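Local coordinates for EAL domain protein (Vibrio cholerae serotype O1, PDB 6IJ2), which degrades the cyclic dinucleotides c-di-GMP and cGAMP, acting as a standalone, probably metal-dependent EAL-type phosphodiesterase, at residues A[102-112]-A[146-154]; A[170-180]-A[204-212]. The protein carries 1 engineered substitution. All coordinates share one frame; numbering follows the deposited sequence.

Contact 1 of 2, residues A[102-112]-A[146-154]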
# COMPACT_ATOMS: atom_id res chain seq x y z
N TYR A 102 -9.55 -16.69 8.48
CA TYR A 102 -10.29 -16.34 9.69
C TYR A 102 -11.52 -15.54 9.30
O TYR A 102 -11.83 -14.51 9.90
CB TYR A 102 -9.39 -15.56 10.65
CG TYR A 102 -9.82 -15.56 12.11
CD1 TYR A 102 -10.75 -14.64 12.58
CD2 TYR A 102 -9.26 -16.45 13.02
CE1 TYR A 102 -11.13 -14.62 13.91
CE2 TYR A 102 -9.64 -16.44 14.36
CZ TYR A 102 -10.57 -15.52 14.79
OH TYR A 102 -10.95 -15.51 16.12
N VAL A 103 -12.21 -15.99 8.25
CA VAL A 103 -13.45 -15.38 7.78
C VAL A 103 -14.49 -15.40 8.89
O VAL A 103 -15.02 -14.34 9.24
CB VAL A 103 -13.97 -16.08 6.51
CG1 VAL A 103 -15.32 -15.53 6.11
CG2 VAL A 103 -12.97 -15.94 5.37
N PRO A 104 -14.82 -16.57 9.48
CA PRO A 104 -15.99 -16.60 10.38
C PRO A 104 -15.91 -15.63 11.55
O PRO A 104 -16.86 -14.87 11.77
CB PRO A 104 -16.02 -18.07 10.85
CG PRO A 104 -15.30 -18.82 9.79
CD PRO A 104 -14.20 -17.90 9.38
N GLU A 105 -14.81 -15.66 12.31
CA GLU A 105 -14.65 -14.77 13.46
C GLU A 105 -15.73 -15.12 14.48
O GLU A 105 -16.50 -16.07 14.26
CB GLU A 105 -14.66 -13.31 12.96
CG GLU A 105 -14.71 -12.19 13.99
CD GLU A 105 -16.08 -11.55 14.02
OE1 GLU A 105 -17.05 -12.22 13.62
OE2 GLU A 105 -16.19 -10.37 14.41
N ARG A 106 -15.78 -14.43 15.62
CA ARG A 106 -16.66 -14.71 16.75
C ARG A 106 -16.31 -16.02 17.44
O ARG A 106 -17.01 -16.44 18.38
CB ARG A 106 -18.14 -14.71 16.35
CG ARG A 106 -18.93 -13.57 16.98
CD ARG A 106 -18.97 -12.35 16.08
NE ARG A 106 -19.96 -11.36 16.51
CZ ARG A 106 -20.36 -10.34 15.77
NH1 ARG A 106 -19.86 -10.18 14.55
NH2 ARG A 106 -21.27 -9.49 16.23
N CYS A 107 -15.24 -16.68 17.01
CA CYS A 107 -14.53 -17.64 17.85
C CYS A 107 -13.61 -16.95 18.87
O CYS A 107 -12.57 -17.50 19.24
CB CYS A 107 -13.72 -18.60 16.98
SG CYS A 107 -14.38 -20.29 17.00
N ILE A 108 -13.99 -15.74 19.30
CA ILE A 108 -13.15 -14.94 20.18
C ILE A 108 -13.42 -15.20 21.66
O ILE A 108 -12.75 -14.59 22.51
CB ILE A 108 -13.35 -13.45 19.86
CG1 ILE A 108 -12.21 -12.57 20.38
CG2 ILE A 108 -14.69 -12.98 20.39
CD1 ILE A 108 -12.42 -11.12 20.02
N ARG A 109 -14.36 -16.08 22.00
CA ARG A 109 -14.57 -16.42 23.41
C ARG A 109 -13.34 -17.08 24.02
O ARG A 109 -13.06 -16.91 25.21
CB ARG A 109 -15.81 -17.32 23.55
CG ARG A 109 -17.12 -16.56 23.44
CD ARG A 109 -18.03 -16.88 24.61
NE ARG A 109 -18.44 -18.28 24.62
CZ ARG A 109 -19.52 -18.75 24.01
NH1 ARG A 109 -20.31 -17.93 23.34
NH2 ARG A 109 -19.81 -20.05 24.07
N THR A 110 -12.58 -17.83 23.21
CA THR A 110 -11.34 -18.41 23.72
C THR A 110 -10.36 -17.33 24.15
O THR A 110 -9.60 -17.52 25.11
CB THR A 110 -10.70 -19.32 22.67
OG1 THR A 110 -10.75 -18.69 21.39
CG2 THR A 110 -11.44 -20.65 22.59
N THR A 111 -10.37 -16.19 23.46
CA THR A 111 -9.55 -15.05 23.87
C THR A 111 -10.10 -14.42 25.14
O THR A 111 -9.36 -14.20 26.11
CB THR A 111 -9.48 -14.02 22.73
OG1 THR A 111 -8.89 -14.62 21.58
CG2 THR A 111 -8.67 -12.79 23.13
N LEU A 112 -11.40 -14.13 25.17
CA LEU A 112 -12.01 -13.51 26.34
C LEU A 112 -11.82 -14.38 27.58
O LEU A 112 -11.52 -13.86 28.66
CB LEU A 112 -13.50 -13.27 26.09
CG LEU A 112 -13.87 -12.49 24.83
CD1 LEU A 112 -15.39 -12.45 24.68
CD2 LEU A 112 -13.29 -11.09 24.86
N GLU A 146 -13.77 -3.48 13.65
CA GLU A 146 -14.81 -2.77 14.39
C GLU A 146 -15.46 -3.66 15.45
O GLU A 146 -15.86 -3.16 16.51
CB GLU A 146 -15.85 -2.20 13.41
CG GLU A 146 -15.25 -1.09 12.55
CD GLU A 146 -16.25 -0.43 11.60
OE1 GLU A 146 -15.88 0.59 10.98
OE2 GLU A 146 -17.38 -0.94 11.47
N TYR A 147 -15.55 -4.97 15.20
CA TYR A 147 -16.05 -5.88 16.22
C TYR A 147 -15.10 -5.93 17.41
O TYR A 147 -15.55 -5.90 18.57
CB TYR A 147 -16.26 -7.28 15.64
CG TYR A 147 -16.67 -8.30 16.67
CD1 TYR A 147 -17.89 -8.20 17.32
CD2 TYR A 147 -15.84 -9.37 16.99
CE1 TYR A 147 -18.28 -9.14 18.26
CE2 TYR A 147 -16.22 -10.32 17.93
CZ TYR A 147 -17.44 -10.19 18.56
OH TYR A 147 -17.82 -11.12 19.50
N TYR A 148 -13.80 -6.02 17.15
CA TYR A 148 -12.83 -6.05 18.24
C TYR A 148 -12.85 -4.76 19.04
O TYR A 148 -12.78 -4.78 20.28
CB TYR A 148 -11.43 -6.33 17.69
CG TYR A 148 -11.18 -7.79 17.40
CD1 TYR A 148 -12.21 -8.64 17.04
CD2 TYR A 148 -9.90 -8.33 17.52
CE1 TYR A 148 -11.99 -9.98 16.78
CE2 TYR A 148 -9.67 -9.67 17.27
CZ TYR A 148 -10.71 -10.49 16.90
OH TYR A 148 -10.48 -11.83 16.65
N LYS A 149 -12.96 -3.62 18.35
CA LYS A 149 -13.13 -2.34 19.04
C LYS A 149 -14.35 -2.37 19.95
O LYS A 149 -14.30 -1.89 21.09
CB LYS A 149 -13.25 -1.20 18.03
CG LYS A 149 -11.97 -0.90 17.27
CD LYS A 149 -12.14 0.34 16.40
CE LYS A 149 -10.88 1.17 16.37
NZ LYS A 149 -11.17 2.59 16.04
N SER A 150 -15.46 -2.95 19.47
CA SER A 150 -16.69 -2.98 20.25
C SER A 150 -16.54 -3.84 21.50
O SER A 150 -17.18 -3.56 22.52
CB SER A 150 -17.85 -3.48 19.39
OG SER A 150 -17.72 -4.86 19.09
N LEU A 151 -15.72 -4.89 21.44
CA LEU A 151 -15.48 -5.71 22.62
C LEU A 151 -14.53 -5.06 23.61
O LEU A 151 -14.42 -5.55 24.74
CB LEU A 151 -14.94 -7.08 22.21
CG LEU A 151 -15.87 -7.97 21.40
CD1 LEU A 151 -15.27 -9.35 21.24
CD2 LEU A 151 -17.24 -8.05 22.04
N GLY A 152 -13.84 -3.99 23.23
CA GLY A 152 -12.91 -3.30 24.12
C GLY A 152 -11.45 -3.43 23.76
O GLY A 152 -10.62 -2.78 24.39
N PHE A 153 -11.11 -4.25 22.76
CA PHE A 153 -9.72 -4.40 22.35
C PHE A 153 -9.18 -3.11 21.73
O PHE A 153 -9.92 -2.34 21.12
CB PHE A 153 -9.59 -5.54 21.33
CG PHE A 153 -9.84 -6.88 21.92
CD1 PHE A 153 -8.91 -7.46 22.77
CD2 PHE A 153 -11.01 -7.57 21.64
CE1 PHE A 153 -9.14 -8.71 23.33
CE2 PHE A 153 -11.25 -8.82 22.21
CZ PHE A 153 -10.31 -9.39 23.05
N GLN A 154 -7.88 -2.89 21.90
CA GLN A 154 -7.17 -1.92 21.09
C GLN A 154 -6.80 -2.57 19.76
O GLN A 154 -6.67 -3.80 19.67
CB GLN A 154 -5.92 -1.42 21.82
CG GLN A 154 -6.22 -0.56 23.05
CD GLN A 154 -6.77 0.80 22.67
OE1 GLN A 154 -6.12 1.57 21.96
NE2 GLN A 154 -7.98 1.09 23.12

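Contact 2 of 2, residues A[170-180]-A[204-212]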
# COMPACT_ATOMS: atom_id res chain seq x y z
N LEU A 170 -7.16 2.68 5.68
CA LEU A 170 -7.49 3.89 6.45
C LEU A 170 -8.63 4.68 5.84
O LEU A 170 -9.27 5.46 6.56
CB LEU A 170 -6.27 4.79 6.56
CG LEU A 170 -5.14 4.26 7.41
CD1 LEU A 170 -4.00 5.25 7.43
CD2 LEU A 170 -5.69 4.04 8.80
N ALA A 171 -8.86 4.55 4.53
CA ALA A 171 -9.96 5.27 3.89
C ALA A 171 -11.31 4.82 4.42
O ALA A 171 -12.27 5.61 4.44
CB ALA A 171 -9.90 5.11 2.37
N ASP A 172 -11.42 3.57 4.87
CA ASP A 172 -12.72 3.03 5.24
C ASP A 172 -12.87 2.70 6.73
O ASP A 172 -14.00 2.55 7.19
CB ASP A 172 -13.03 1.78 4.41
CG ASP A 172 -13.37 2.12 2.96
OD1 ASP A 172 -14.17 3.06 2.75
OD2 ASP A 172 -12.84 1.46 2.04
N PHE A 173 -11.77 2.60 7.48
CA PHE A 173 -11.87 2.45 8.93
C PHE A 173 -10.57 2.92 9.56
O PHE A 173 -9.52 2.98 8.91
CB PHE A 173 -12.16 1.00 9.34
CG PHE A 173 -11.07 0.03 9.01
CD1 PHE A 173 -11.00 -0.56 7.75
CD2 PHE A 173 -10.11 -0.30 9.95
CE1 PHE A 173 -10.01 -1.46 7.44
CE2 PHE A 173 -9.10 -1.20 9.65
CZ PHE A 173 -9.05 -1.78 8.39
N GLN A 174 -10.63 3.23 10.85
CA GLN A 174 -9.42 3.67 11.52
C GLN A 174 -9.20 2.83 12.77
O GLN A 174 -10.14 2.54 13.51
CB GLN A 174 -9.47 5.15 11.85
CG GLN A 174 -9.54 6.05 10.63
CD GLN A 174 -10.94 6.12 10.02
OE1 GLN A 174 -11.92 6.36 10.73
NE2 GLN A 174 -11.03 5.91 8.71
N THR A 175 -7.95 2.42 12.98
CA THR A 175 -7.54 1.74 14.19
C THR A 175 -7.09 2.76 15.23
O THR A 175 -6.96 3.95 14.95
CB THR A 175 -6.42 0.76 13.87
OG1 THR A 175 -5.48 1.43 13.02
CG2 THR A 175 -6.98 -0.43 13.09
N ASN A 176 -6.84 2.26 16.45
CA ASN A 176 -6.27 3.12 17.49
C ASN A 176 -4.86 3.57 17.12
O ASN A 176 -4.50 4.73 17.32
CB ASN A 176 -6.22 2.36 18.81
CG ASN A 176 -7.58 1.93 19.27
OD1 ASN A 176 -7.93 0.75 19.21
ND2 ASN A 176 -8.38 2.90 19.68
N ILE A 177 -4.06 2.64 16.61
CA ILE A 177 -2.65 2.86 16.31
C ILE A 177 -2.38 2.44 14.87
O ILE A 177 -3.01 1.52 14.34
CB ILE A 177 -1.77 2.08 17.32
CG1 ILE A 177 -1.74 2.86 18.66
CG2 ILE A 177 -0.37 1.85 16.80
CD1 ILE A 177 -1.08 2.13 19.80
N VAL A 178 -1.47 3.15 14.21
CA VAL A 178 -0.91 2.70 12.94
C VAL A 178 0.58 2.53 13.15
O VAL A 178 1.27 3.47 13.56
CB VAL A 178 -1.22 3.68 11.78
CG1 VAL A 178 -0.38 3.32 10.55
CG2 VAL A 178 -2.66 3.54 11.38
N LYS A 179 1.07 1.31 12.93
CA LYS A 179 2.50 1.01 13.04
C LYS A 179 3.16 1.26 11.69
O LYS A 179 2.69 0.75 10.67
CB LYS A 179 2.73 -0.44 13.48
CG LYS A 179 2.13 -0.69 14.85
CD LYS A 179 3.12 -1.31 15.84
CE LYS A 179 3.26 -2.75 15.64
NZ LYS A 179 4.16 -3.42 16.65
N VAL A 180 4.23 2.05 11.68
CA VAL A 180 4.88 2.44 10.43
C VAL A 180 6.05 1.51 10.19
O VAL A 180 6.97 1.42 11.03
CB VAL A 180 5.33 3.91 10.46
CG1 VAL A 180 6.03 4.26 9.13
CG2 VAL A 180 4.12 4.81 10.66
N LEU A 204 -1.65 13.32 8.36
CA LEU A 204 -2.80 12.48 8.06
C LEU A 204 -3.26 11.70 9.29
O LEU A 204 -4.46 11.63 9.58
CB LEU A 204 -2.46 11.54 6.90
CG LEU A 204 -3.51 10.47 6.66
CD1 LEU A 204 -4.86 11.13 6.43
CD2 LEU A 204 -3.11 9.63 5.46
N PHE A 205 -2.33 11.07 10.02
CA PHE A 205 -2.72 10.28 11.19
C PHE A 205 -3.43 11.14 12.23
O PHE A 205 -4.43 10.71 12.82
CB PHE A 205 -1.50 9.62 11.82
CG PHE A 205 -0.81 8.64 10.91
CD1 PHE A 205 -1.52 7.93 9.96
CD2 PHE A 205 0.55 8.44 11.02
CE1 PHE A 205 -0.87 7.02 9.12
CE2 PHE A 205 1.21 7.54 10.20
CZ PHE A 205 0.49 6.83 9.24
N SER A 206 -2.94 12.35 12.47
CA SER A 206 -3.60 13.24 13.41
C SER A 206 -5.02 13.58 12.95
O SER A 206 -5.96 13.56 13.75
CB SER A 206 -2.78 14.52 13.58
OG SER A 206 -3.37 15.35 14.57
N ASP A 207 -5.19 13.87 11.65
CA ASP A 207 -6.51 14.19 11.12
C ASP A 207 -7.49 13.05 11.32
O ASP A 207 -8.69 13.28 11.45
CB ASP A 207 -6.42 14.50 9.61
CG ASP A 207 -5.72 15.82 9.30
OD1 ASP A 207 -5.38 16.57 10.24
OD2 ASP A 207 -5.52 16.12 8.10
N LEU A 208 -6.99 11.81 11.32
CA LEU A 208 -7.83 10.63 11.50
C LEU A 208 -7.94 10.19 12.95
O LEU A 208 -8.54 9.15 13.22
CB LEU A 208 -7.28 9.47 10.66
CG LEU A 208 -7.14 9.65 9.15
CD1 LEU A 208 -7.08 8.29 8.46
CD2 LEU A 208 -8.27 10.49 8.60
N ASN A 209 -7.36 10.97 13.88
CA ASN A 209 -7.23 10.64 15.31
C ASN A 209 -6.62 9.25 15.52
O ASN A 209 -7.10 8.44 16.32
CB ASN A 209 -8.56 10.77 16.05
CG ASN A 209 -8.38 10.93 17.56
OD1 ASN A 209 -7.28 11.26 18.04
ND2 ASN A 209 -9.45 10.71 18.32
N ILE A 210 -5.51 8.99 14.81
CA ILE A 210 -4.76 7.74 14.92
C ILE A 210 -3.39 8.01 15.53
O ILE A 210 -2.72 8.97 15.16
CB ILE A 210 -4.58 7.05 13.55
CG1 ILE A 210 -5.92 6.58 13.00
CG2 ILE A 210 -3.64 5.87 13.69
CD1 ILE A 210 -5.81 6.10 11.56
N GLN A 211 -2.98 7.16 16.47
CA GLN A 211 -1.68 7.32 17.11
C GLN A 211 -0.60 6.59 16.33
O GLN A 211 -0.73 5.37 16.10
CB GLN A 211 -1.74 6.81 18.55
CG GLN A 211 -0.47 7.00 19.33
CD GLN A 211 -0.70 6.84 20.83
OE1 GLN A 211 -1.59 6.10 21.26
NE2 GLN A 211 0.09 7.54 21.62
N PRO A 212 0.47 7.27 15.92
CA PRO A 212 1.52 6.59 15.17
C PRO A 212 2.49 5.87 16.08
O PRO A 212 2.67 6.23 17.25
CB PRO A 212 2.23 7.74 14.44
CG PRO A 212 2.09 8.88 15.39
CD PRO A 212 0.73 8.71 16.05
O HOH W 1 -8.87 5.84 15.81
O HOH W 2 -5.81 6.71 18.94
O HOH W 3 -4.15 4.82 20.79

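Contact 1 of 2, residues A[102-112]-A[146-154]
On the outside of the EAL domain's TIM-type barrel, the loop leading into helix 109-117 and that helix's first turn meet the last turns of helix 139-151 and the residues that follow: Ile108 drives its end into Tyr148, Leu151 and Phe153. CG1 of Ile108 lies anti to the backbone N (chi1 -161°) and the chain runs on straight, which carries CD1 over one face of the Tyr148 ring, 3.8 Å from its centroid. The same methyl meets Leu151 CD1 tip to tip at 3.6 Å and touches Phe153 CE2 at 3.4 Å. Thr111 CG2 sits 3.8 Å from Phe153 CZ, and Leu112 CD2 also reaches CZ, at 3.9 Å. The second centre is Tyr147, whose ring stands between two partners. Arg106 bends at chi2 and lays its guanidinium flat on one face, the planes 26° apart and Arg106 CZ 3.9 Å from the ring centroid, an off-centre cation-pi contact; Leu151 of its own helix backs the opposite face. Ile108 CG2 comes in at the ring edge, near the Tyr147 hydroxyl. Arg106 also touches a crystal neighbour, so its pose may owe something to the lattice. The helix finishes in a Schellman motif: Gly152 takes a positive phi, and Phe153 N bonds back to Tyr148 O at 3.0 Å; the Phe153 side chain points toward 102-112. Arg76 of the adjacent helix 68-85 hydrogen-bonds the hydroxyls of Thr111 and Tyr148, through NH1 and NH2 respectively. Behind the aromatic layer stands strand 125-129, with Phe127 edge-to-face against Tyr148 and Phe153, while Gln154 starts strand 154-160 by backbone bonds to Ile125 and Phe127.

Contact 2 of 2, residues A[170-180]-A[204-212]
Ile177 and Gln211 pair as parallel neighbours in the barrel sheet, the two strand starts of a beta-alpha-beta crossover that runs through helix 192-207. Gln211 N gives a nearly straight bond (172°) to Asn176 O at 3.0 Å, and Gln211 O accepts from Val178 N, also at 3.0 Å, while Ile177 CA-H leans on that same oxygen. Just ahead of the strands, water takes over: one molecule donates to Thr175 O at 2.8 Å and to Asn209 O at 3.2 Å, bridging the two loops. Within 170-180, Thr175 OG1 donates to Ile177 O from above the carbonyl plane, and Gln174 NE2, bent back at chi2, returns a bond to Leu170 O at 2.8 Å. The Asn176 side chain turns to Thr155 N of strand 154-160. Beneath this, Ile210 packs tightly, CD1 on Leu170 CD2 and CG2 on Val178 CG2, while Phe205 presents its ring edge to Leu170 CD1 and sets CZ 3.8 Å from Val178 CG1. Asp172 and Asp207 reach the second subunit, at its Arg194 and Asn200. Direct amide bonds therefore set the strand register, water serves the carbonyls where the loops part, and an apolar layer seats helix 192-207 on the sheet.

From the N terminus, the chain first passes through contact 1, whose 33 intervening residues hold the rest of helix 109-117, strand 125-129 and the first half of helix 139-151; that loop is closed before contact 2 opens. The second loop, 23 residues, is mainly helical and brings strand 211-214 beside 177-180. The two loops follow in series, neither nesting nor crossing, with centres about 20 Å apart. Strand 154-160 joins them: it leaves contact 1 and pairs with 177-180. A second tie is Lys149, whose NZ probably hydrogen-bonds Gln174 O at 2.7 Å. Contact 1 thus joins outer helices and their loops, contact 2 neighbouring strands and the helix ends beside them, around one barrel wall.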